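Long-range contacts in xanthomonas outer protein D (PDB 2OIX), which acts as a secreted bacterial virulence factor, its Ulp1-type cysteine protease domain probably removing SUMO from target proteins: residues 69-80 with 93-104; 122-130 with 161-169. The protein carries 1 engineered substitution. All blocks are in the same frame, centred on the assembly; numbering follows the deposited sequence.

Interaction 1: residues 69-80 with 93-104; sequences INQPNAHWSLLV and HYDSMAQKDPQQ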
loop_
_atom_site.group_PDB
_atom_site.type_symbol
_atom_site.label_atom_id
_atom_site.label_comp_id
_atom_site.label_asym_id
_atom_site.label_seq_id
_atom_site.Cartn_x
_atom_site.Cartn_y
_atom_site.Cartn_z
ATOM N N ILE A 69 -2.716 4.361 2.545
ATOM C CA ILE A 69 -3.382 4.949 3.703
ATOM C C ILE A 69 -3.444 6.480 3.492
ATOM O O ILE A 69 -2.428 7.117 3.538
ATOM C CB ILE A 69 -2.630 4.590 4.999
ATOM C CG1 ILE A 69 -2.445 3.061 5.161
ATOM C CG2 ILE A 69 -3.356 5.158 6.233
ATOM C CD1 ILE A 69 -3.681 2.244 5.136
ATOM N N ASN A 70 -4.635 7.027 3.264
ATOM C CA ASN A 70 -4.851 8.441 3.018
ATOM C C ASN A 70 -5.198 9.184 4.289
ATOM O O ASN A 70 -6.193 8.886 4.916
ATOM C CB ASN A 70 -5.999 8.625 1.998
ATOM C CG ASN A 70 -6.079 10.016 1.452
ATOM O OD1 ASN A 70 -5.182 10.846 1.652
ATOM N ND2 ASN A 70 -7.132 10.276 0.702
ATOM N N GLN A 71 -4.381 10.153 4.661
ATOM C CA GLN A 71 -4.833 11.148 5.603
ATOM C C GLN A 71 -5.324 12.314 4.729
ATOM O O GLN A 71 -4.515 13.000 4.117
ATOM C CB GLN A 71 -3.726 11.574 6.581
ATOM C CG GLN A 71 -4.260 12.358 7.784
ATOM C CD GLN A 71 -3.178 12.850 8.776
ATOM O OE1 GLN A 71 -3.407 13.813 9.500
ATOM N NE2 GLN A 71 -2.036 12.194 8.817
ATOM N N PRO A 72 -6.656 12.487 4.636
ATOM C CA PRO A 72 -7.303 13.311 3.606
ATOM C C PRO A 72 -6.727 14.720 3.536
ATOM O O PRO A 72 -6.654 15.408 4.562
ATOM C CB PRO A 72 -8.763 13.341 4.052
ATOM C CG PRO A 72 -8.946 12.071 4.824
ATOM C CD PRO A 72 -7.642 11.871 5.547
ATOM N N ASN A 73 -6.289 15.103 2.333
ATOM C CA ASN A 73 -5.610 16.381 2.066
ATOM C C ASN A 73 -4.429 16.661 2.980
ATOM O O ASN A 73 -4.083 17.825 3.214
ATOM C CB ASN A 73 -6.584 17.562 2.147
ATOM C CG ASN A 73 -7.842 17.329 1.361
ATOM O OD1 ASN A 73 -8.697 16.538 1.767
ATOM N ND2 ASN A 73 -7.974 18.027 0.233
ATOM N N ALA A 74 -3.811 15.608 3.499
ATOM C CA ALA A 74 -2.743 15.793 4.472
ATOM C C ALA A 74 -1.494 14.959 4.157
ATOM O O ALA A 74 -0.380 15.496 4.123
ATOM C CB ALA A 74 -3.253 15.509 5.920
ATOM N N HIS A 75 -1.665 13.661 3.917
ATOM C CA HIS A 75 -0.509 12.770 3.878
ATOM C C HIS A 75 -0.880 11.404 3.321
ATOM O O HIS A 75 -2.051 11.044 3.354
ATOM C CB HIS A 75 0.055 12.633 5.305
ATOM C CG HIS A 75 1.345 11.884 5.393
ATOM N ND1 HIS A 75 2.415 12.134 4.566
ATOM C CD2 HIS A 75 1.750 10.903 6.241
ATOM C CE1 HIS A 75 3.418 11.342 4.897
ATOM N NE2 HIS A 75 3.040 10.588 5.913
ATOM N N TRP A 76 0.107 10.690 2.764
ATOM C CA TRP A 76 -0.045 9.285 2.342
ATOM C C TRP A 76 1.015 8.387 3.004
ATOM O O TRP A 76 2.171 8.774 3.136
ATOM C CB TRP A 76 0.192 9.101 0.854
ATOM C CG TRP A 76 -0.878 9.631 -0.071
ATOM C CD1 TRP A 76 -0.844 10.803 -0.764
ATOM C CD2 TRP A 76 -2.108 8.999 -0.394
ATOM N NE1 TRP A 76 -2.007 10.961 -1.516
ATOM C CE2 TRP A 76 -2.791 9.851 -1.317
ATOM C CE3 TRP A 76 -2.706 7.782 -0.010
ATOM C CZ2 TRP A 76 -4.029 9.525 -1.854
ATOM C CZ3 TRP A 76 -3.972 7.462 -0.556
ATOM C CH2 TRP A 76 -4.607 8.332 -1.458
ATOM N N SER A 77 0.646 7.150 3.314
ATOM C CA SER A 77 1.648 6.155 3.658
ATOM C C SER A 77 1.162 4.796 3.088
ATOM O O SER A 77 0.092 4.710 2.444
ATOM C CB SER A 77 1.844 6.109 5.153
ATOM O OG SER A 77 0.618 5.704 5.732
ATOM N N LEU A 78 1.943 3.753 3.332
ATOM C CA LEU A 78 1.680 2.477 2.745
ATOM C C LEU A 78 1.648 1.394 3.799
ATOM O O LEU A 78 2.625 1.217 4.590
ATOM C CB LEU A 78 2.756 2.126 1.760
ATOM C CG LEU A 78 2.670 0.734 1.118
ATOM C CD1 LEU A 78 1.327 0.566 0.348
ATOM C CD2 LEU A 78 3.918 0.444 0.227
ATOM N N LEU A 79 0.545 0.659 3.812
ATOM C CA LEU A 79 0.479 -0.513 4.653
ATOM C C LEU A 79 0.512 -1.743 3.723
ATOM O O LEU A 79 -0.307 -1.856 2.817
ATOM C CB LEU A 79 -0.846 -0.540 5.452
ATOM C CG LEU A 79 -0.938 -1.728 6.340
ATOM C CD1 LEU A 79 0.188 -1.636 7.438
ATOM C CD2 LEU A 79 -2.363 -1.862 6.931
ATOM N N VAL A 80 1.380 -2.718 4.000
ATOM C CA VAL A 80 1.431 -3.946 3.185
ATOM C C VAL A 80 1.016 -5.104 4.098
ATOM O O VAL A 80 1.513 -5.264 5.242
ATOM C CB VAL A 80 2.840 -4.187 2.563
ATOM C CG1 VAL A 80 2.893 -5.521 1.766
ATOM C CG2 VAL A 80 3.226 -3.041 1.689
ATOM N N HIS A 93 4.235 -1.208 7.809
ATOM C CA HIS A 93 3.853 0.188 7.543
ATOM C C HIS A 93 5.039 1.079 7.199
ATOM O O HIS A 93 6.024 1.135 7.963
ATOM C CB HIS A 93 3.041 0.728 8.753
ATOM C CG HIS A 93 2.482 2.108 8.525
ATOM N ND1 HIS A 93 2.699 3.158 9.391
ATOM C CD2 HIS A 93 1.701 2.601 7.529
ATOM C CE1 HIS A 93 2.114 4.250 8.925
ATOM N NE2 HIS A 93 1.514 3.944 7.786
ATOM N N TYR A 94 4.950 1.774 6.058
ATOM C CA TYR A 94 5.998 2.668 5.537
ATOM C C TYR A 94 5.442 4.093 5.513
ATOM O O TYR A 94 4.426 4.377 4.850
ATOM C CB TYR A 94 6.455 2.259 4.134
ATOM C CG TYR A 94 6.870 0.765 3.974
ATOM C CD1 TYR A 94 8.203 0.400 4.102
ATOM C CD2 TYR A 94 5.955 -0.222 3.611
ATOM C CE1 TYR A 94 8.637 -0.917 3.933
ATOM C CE2 TYR A 94 6.359 -1.582 3.434
ATOM C CZ TYR A 94 7.731 -1.906 3.585
ATOM O OH TYR A 94 8.171 -3.196 3.424
ATOM N N ASP A 95 6.075 4.948 6.292
ATOM C CA ASP A 95 5.703 6.364 6.340
ATOM C C ASP A 95 6.923 7.228 6.059
ATOM O O ASP A 95 7.936 7.125 6.744
ATOM C CB ASP A 95 5.085 6.656 7.718
ATOM C CG ASP A 95 4.549 8.092 7.843
ATOM O OD1 ASP A 95 3.798 8.358 8.806
ATOM O OD2 ASP A 95 4.887 8.972 7.018
ATOM N N SER A 96 6.841 8.094 5.058
ATOM C CA SER A 96 7.978 8.784 4.620
ATOM C C SER A 96 8.128 10.126 5.350
ATOM O O SER A 96 9.089 10.911 5.078
ATOM C CB SER A 96 7.818 8.993 3.130
ATOM O OG SER A 96 6.660 9.763 2.848
ATOM N N MET A 97 7.169 10.437 6.227
ATOM C CA MET A 97 7.106 11.750 6.883
ATOM C C MET A 97 8.204 11.833 7.904
ATOM O O MET A 97 8.300 10.972 8.778
ATOM C CB MET A 97 5.759 12.003 7.569
ATOM C CG MET A 97 5.562 13.479 8.021
ATOM S SD MET A 97 3.992 13.797 8.902
ATOM C CE MET A 97 2.932 14.215 7.500
ATOM N N ALA A 98 9.014 12.878 7.779
ATOM C CA ALA A 98 10.196 13.129 8.614
ATOM C C ALA A 98 9.890 13.129 10.118
ATOM O O ALA A 98 10.540 12.418 10.897
ATOM C CB ALA A 98 10.850 14.443 8.206
ATOM N N GLN A 99 8.917 13.946 10.518
ATOM C CA GLN A 99 8.426 13.933 11.888
ATOM C C GLN A 99 7.021 13.335 11.915
ATOM O O GLN A 99 6.026 14.009 11.606
ATOM C CB GLN A 99 8.476 15.334 12.512
ATOM C CG GLN A 99 9.884 15.776 12.924
ATOM C CD GLN A 99 10.030 17.281 13.002
ATOM O OE1 GLN A 99 9.203 18.025 12.470
ATOM N NE2 GLN A 99 11.090 17.744 13.666
ATOM N N LYS A 100 6.966 12.052 12.267
ATOM C CA LYS A 100 5.711 11.302 12.366
ATOM C C LYS A 100 4.679 12.023 13.221
ATOM O O LYS A 100 5.008 12.740 14.177
ATOM C CB LYS A 100 5.956 9.873 12.893
ATOM C CG LYS A 100 6.345 8.804 11.836
ATOM C CD LYS A 100 7.610 9.140 11.016
ATOM C CE LYS A 100 7.987 8.030 10.024
ATOM N NZ LYS A 100 9.134 8.377 9.110
ATOM N N ASP A 101 3.423 11.830 12.839
ATOM C CA ASP A 101 2.242 12.359 13.524
ATOM C C ASP A 101 1.435 11.140 13.968
ATOM O O ASP A 101 1.359 10.169 13.195
ATOM C CB ASP A 101 1.441 13.166 12.497
ATOM C CG ASP A 101 0.053 13.502 12.965
ATOM O OD1 ASP A 101 -0.077 14.245 13.950
ATOM O OD2 ASP A 101 -0.906 13.039 12.323
ATOM N N PRO A 102 0.818 11.171 15.174
ATOM C CA PRO A 102 0.112 9.934 15.612
ATOM C C PRO A 102 -1.046 9.566 14.703
ATOM O O PRO A 102 -1.409 8.385 14.626
ATOM C CB PRO A 102 -0.387 10.248 17.035
ATOM C CG PRO A 102 -0.240 11.759 17.197
ATOM C CD PRO A 102 0.691 12.277 16.136
ATOM N N GLN A 103 -1.585 10.527 13.952
ATOM C CA GLN A 103 -2.748 10.192 13.126
ATOM C C GLN A 103 -2.449 9.127 12.067
ATOM O O GLN A 103 -3.243 8.202 11.897
ATOM C CB GLN A 103 -3.507 11.400 12.521
ATOM C CG GLN A 103 -4.940 10.946 12.066
ATOM C CD GLN A 103 -5.847 12.017 11.480
ATOM O OE1 GLN A 103 -5.773 13.196 11.847
ATOM N NE2 GLN A 103 -6.721 11.604 10.542
ATOM N N GLN A 104 -1.310 9.233 11.398
ATOM C CA GLN A 104 -1.013 8.322 10.264
ATOM C C GLN A 104 -0.946 6.841 10.663
ATOM O O GLN A 104 -1.588 5.981 10.032
ATOM C CB GLN A 104 0.281 8.764 9.549
ATOM C CG GLN A 104 0.385 8.121 8.145
ATOM C CD GLN A 104 -0.582 8.746 7.108
ATOM O OE1 GLN A 104 -1.144 9.801 7.334
ATOM N NE2 GLN A 104 -0.709 8.114 5.959
HETATM O O HOH W 1 4.788 8.068 2.968
#

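Interaction 2: residues 122-130 with 161-169; sequences THEMPIAIQ and GRDLTDIEP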
loop_
_atom_site.group_PDB
_atom_site.type_symbol
_atom_site.label_atom_id
_atom_site.label_comp_id
_atom_site.label_asym_id
_atom_site.label_seq_id
_atom_site.Cartn_x
_atom_site.Cartn_y
_atom_site.Cartn_z
ATOM N N THR A 122 1.996 -4.998 13.491
ATOM C CA THR A 122 2.475 -4.276 12.288
ATOM C C THR A 122 3.858 -3.648 12.509
ATOM O O THR A 122 4.071 -2.912 13.500
ATOM C CB THR A 122 1.469 -3.156 11.835
ATOM O OG1 THR A 122 0.165 -3.729 11.607
ATOM C CG2 THR A 122 1.977 -2.405 10.620
ATOM N N HIS A 123 4.787 -3.911 11.597
ATOM C CA HIS A 123 6.144 -3.430 11.752
ATOM C C HIS A 123 6.216 -2.028 11.219
ATOM O O HIS A 123 5.753 -1.782 10.105
ATOM C CB HIS A 123 7.130 -4.318 10.991
ATOM C CG HIS A 123 7.133 -5.746 11.425
ATOM N ND1 HIS A 123 7.838 -6.177 12.522
ATOM C CD2 HIS A 123 6.525 -6.841 10.910
ATOM C CE1 HIS A 123 7.668 -7.482 12.669
ATOM N NE2 HIS A 123 6.866 -7.909 11.709
ATOM N N GLU A 124 6.741 -1.083 11.991
ATOM C CA GLU A 124 7.023 0.237 11.423
ATOM C C GLU A 124 8.343 0.192 10.650
ATOM O O GLU A 124 9.420 0.138 11.253
ATOM C CB GLU A 124 7.095 1.315 12.519
ATOM C CG GLU A 124 7.049 2.746 11.991
ATOM C CD GLU A 124 5.677 3.137 11.365
ATOM O OE1 GLU A 124 4.643 2.522 11.697
ATOM O OE2 GLU A 124 5.655 4.068 10.544
ATOM N N MET A 125 8.262 0.268 9.323
ATOM C CA MET A 125 9.413 0.002 8.457
ATOM C C MET A 125 10.076 1.245 7.926
ATOM O O MET A 125 9.407 2.245 7.696
ATOM C CB MET A 125 8.980 -0.854 7.276
ATOM C CG MET A 125 8.374 -2.170 7.688
ATOM S SD MET A 125 9.601 -3.316 8.255
ATOM C CE MET A 125 10.444 -3.781 6.741
ATOM N N PRO A 126 11.410 1.180 7.728
ATOM C CA PRO A 126 12.095 2.297 7.092
ATOM C C PRO A 126 11.789 2.412 5.592
ATOM O O PRO A 126 11.743 1.405 4.825
ATOM C CB PRO A 126 13.577 2.003 7.344
ATOM C CG PRO A 126 13.667 0.502 7.447
ATOM C CD PRO A 126 12.333 0.071 8.070
ATOM N N ILE A 127 11.579 3.666 5.201
ATOM C CA ILE A 127 11.377 4.054 3.825
ATOM C C ILE A 127 12.093 5.394 3.650
ATOM O O ILE A 127 12.167 6.182 4.593
ATOM C CB ILE A 127 9.888 4.194 3.506
ATOM C CG1 ILE A 127 9.668 4.540 2.033
ATOM C CG2 ILE A 127 9.229 5.222 4.461
ATOM C CD1 ILE A 127 8.302 4.127 1.515
ATOM N N ALA A 128 12.619 5.637 2.456
ATOM C CA ALA A 128 13.237 6.931 2.152
ATOM C C ALA A 128 12.374 8.052 2.757
ATOM O O ALA A 128 11.136 8.024 2.633
ATOM C CB ALA A 128 13.377 7.110 0.649
ATOM N N ILE A 129 13.025 9.010 3.427
ATOM C CA ILE A 129 12.310 10.116 4.051
ATOM C C ILE A 129 12.078 11.261 3.054
ATOM O O ILE A 129 13.036 11.790 2.442
ATOM C CB ILE A 129 13.016 10.613 5.370
ATOM C CG1 ILE A 129 12.661 9.666 6.529
ATOM C CG2 ILE A 129 12.599 12.049 5.721
ATOM C CD1 ILE A 129 13.440 9.919 7.840
ATOM N N GLN A 130 10.812 11.655 2.900
ATOM C CA GLN A 130 10.479 12.749 1.979
ATOM C C GLN A 130 11.188 14.068 2.327
ATOM O O GLN A 130 11.238 14.481 3.492
ATOM C CB GLN A 130 8.957 12.925 1.849
ATOM C CG GLN A 130 8.276 13.405 3.104
ATOM C CD GLN A 130 6.770 13.271 3.017
ATOM O OE1 GLN A 130 6.230 12.165 3.021
ATOM N NE2 GLN A 130 6.085 14.400 2.944
ATOM N N GLY A 161 14.402 -8.110 2.432
ATOM C CA GLY A 161 13.658 -7.997 1.173
ATOM C C GLY A 161 12.476 -7.036 1.206
ATOM O O GLY A 161 11.899 -6.759 0.192
ATOM N N ARG A 162 12.130 -6.500 2.359
ATOM C CA ARG A 162 11.005 -5.559 2.440
ATOM C C ARG A 162 11.527 -4.179 2.881
ATOM O O ARG A 162 10.757 -3.288 3.226
ATOM C CB ARG A 162 9.966 -6.127 3.426
ATOM C CG ARG A 162 9.071 -7.235 2.809
ATOM C CD ARG A 162 8.926 -8.452 3.731
ATOM N NE ARG A 162 10.103 -9.309 3.690
ATOM C CZ ARG A 162 10.628 -9.952 4.728
ATOM N NH1 ARG A 162 10.077 -9.855 5.927
ATOM N NH2 ARG A 162 11.716 -10.698 4.564
ATOM N N ASP A 163 12.844 -3.977 2.804
ATOM C CA ASP A 163 13.455 -2.697 3.212
ATOM C C ASP A 163 13.288 -1.722 2.074
ATOM O O ASP A 163 13.639 -2.036 0.949
ATOM C CB ASP A 163 14.960 -2.884 3.526
ATOM C CG ASP A 163 15.595 -1.681 4.248
ATOM O OD1 ASP A 163 15.086 -0.561 4.181
ATOM O OD2 ASP A 163 16.658 -1.857 4.897
ATOM N N LEU A 164 12.799 -0.521 2.377
ATOM C CA LEU A 164 12.615 0.534 1.360
ATOM C C LEU A 164 13.393 1.809 1.685
ATOM O O LEU A 164 13.096 2.877 1.128
ATOM C CB LEU A 164 11.108 0.857 1.174
ATOM C CG LEU A 164 10.203 -0.232 0.541
ATOM C CD1 LEU A 164 8.710 0.234 0.377
ATOM C CD2 LEU A 164 10.789 -0.613 -0.841
ATOM N N THR A 165 14.381 1.697 2.575
ATOM C CA THR A 165 15.198 2.826 3.044
ATOM C C THR A 165 15.774 3.605 1.862
ATOM O O THR A 165 15.765 4.841 1.841
ATOM C CB THR A 165 16.334 2.334 3.987
ATOM O OG1 THR A 165 15.789 1.523 5.037
ATOM C CG2 THR A 165 17.059 3.477 4.618
ATOM N N ASP A 166 16.208 2.872 0.843
ATOM C CA ASP A 166 16.946 3.469 -0.278
ATOM C C ASP A 166 16.137 3.870 -1.520
ATOM O O ASP A 166 16.727 4.135 -2.563
ATOM C CB ASP A 166 18.068 2.513 -0.686
ATOM C CG ASP A 166 19.131 2.366 0.405
ATOM O OD1 ASP A 166 19.623 3.412 0.909
ATOM O OD2 ASP A 166 19.497 1.208 0.747
ATOM N N ILE A 167 14.810 3.882 -1.448
ATOM C CA ILE A 167 14.042 4.224 -2.655
ATOM C C ILE A 167 14.254 5.684 -3.084
ATOM O O ILE A 167 14.642 6.536 -2.289
ATOM C CB ILE A 167 12.525 3.875 -2.589
ATOM C CG1 ILE A 167 11.773 4.777 -1.595
ATOM C CG2 ILE A 167 12.327 2.381 -2.282
ATOM C CD1 ILE A 167 10.244 4.764 -1.749
ATOM N N GLU A 168 14.010 5.944 -4.360
ATOM C CA GLU A 168 14.190 7.264 -4.915
ATOM C C GLU A 168 12.972 7.497 -5.795
ATOM O O GLU A 168 12.957 7.097 -6.965
ATOM C CB GLU A 168 15.498 7.343 -5.709
ATOM C CG GLU A 168 16.776 7.042 -4.900
ATOM C CD GLU A 168 18.004 6.757 -5.788
ATOM O OE1 GLU A 168 18.100 5.640 -6.358
ATOM O OE2 GLU A 168 18.884 7.652 -5.919
ATOM N N PRO A 169 11.922 8.102 -5.214
ATOM C CA PRO A 169 10.726 8.477 -5.950
ATOM C C PRO A 169 11.034 9.643 -6.858
ATOM O O PRO A 169 11.858 10.488 -6.524
ATOM C CB PRO A 169 9.765 8.955 -4.854
ATOM C CG PRO A 169 10.347 8.453 -3.573
ATOM C CD PRO A 169 11.808 8.434 -3.784
#

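Interaction 1: residues 69-80 with 93-104
Over one face of the His75 imidazole sits the methyl of Met97, CE lying 3.6 Å from the ring centroid in a CH-pi contact; a bend at chi3 (-90°) folds the flexible thioether onto the ring. At the edge, His75 NE2 donates to Asp95 OD2 (2.7 Å) from within the ring plane, yet meets the carboxylate from above. Met97 N reaches Asp95 OD2 from the opposite face (2.8 Å), making an Asx turn that fixes the carboxylate. A second imidazole, His93, meets Ser77 OG edge-on through NE2 (2.8 Å), while the Tyr94 ring turns its edge to Val80 CG2. Paired backbone bonds join Leu78 to Tyr94 where strands 75-82 and 90-94 run antiparallel. Gln104, bent at chi2 (74°), suits its buried place by having both a donor and an acceptor: NE2 gives Ser77 OG a nearly straight bond (2.8 Å), and OE1 takes one from Gln71 NE2 (3.0 Å) in the carbonyl plane, fixing the amide's rotation. His75 also touches Ala136, the engineered residue of this inactive form. Held at edge and face, the His75 ring has little freedom to turn, consistent with the histidine-aspartate pair of Ulp1-type cysteine proteases.

Interaction 2: residues 122-130 with 161-169
Met125 meets Arg162 where the chain leaving strand 123-125 runs against the Asx turn and type I beta turn of 161-169, the two joined by a single backbone bridge, Ile127 with Leu164. Bends at chi2 (-74°) and chi3 (-72°) curl the unbranched thioether so that Met125 CE rests 3.6 Å from Arg162 O. Pro126 follows, its ring set against the Asp163 carboxylate and Thr165 hydroxyl; having no N-H, it contributes its carbonyl instead, and Pro126 O accepts from Leu164 N (3.3 Å). The CB of Ile127 points away from the partner segment, but CG1 stands anti to the backbone N (chi1 -177°), and this long branch runs beside Leu164 and comes within 3.8 Å of Ile167 CD1. An aliphatic side chain suits this buried place, where Tyr94 of strand 90-94 packs on both Ile127 and Leu164. At Ala128 the small methyl probably lets the backbones close up, with CB 3.6 Å from Ile167 CG1. Across the bridge, the Asx turn is made by Asp163 OD1, which accepts from Thr165 N (2.9 Å). Leu164 O is gripped twice: Ala128 N (3.1 Å) and Ile167 N (3.3 Å) approach that oxygen from opposite faces of its carbonyl plane.

The centres of the two contacts lie about 12 Å apart within the one Ulp1-type catalytic domain, and they come in series along the chain: interaction 1 closes before interaction 2 opens, with helix 102-114 leading on to strand 123-125. They share a mixed sheet in which 90-94 and 123-125 are adjacent, parallel strands. Tyr94 belongs to interaction 1, yet its ring packs on Met125, and its hydroxyl probably hydrogen-bonds to Arg162 O of interaction 2. Both contacts also border helix 136-153: His75 and Gln130 each touch Ala136. Interaction 2 thus ties the sheet's edge to the loop before helix 171-179, beside the probable catalytic centre of interaction 1.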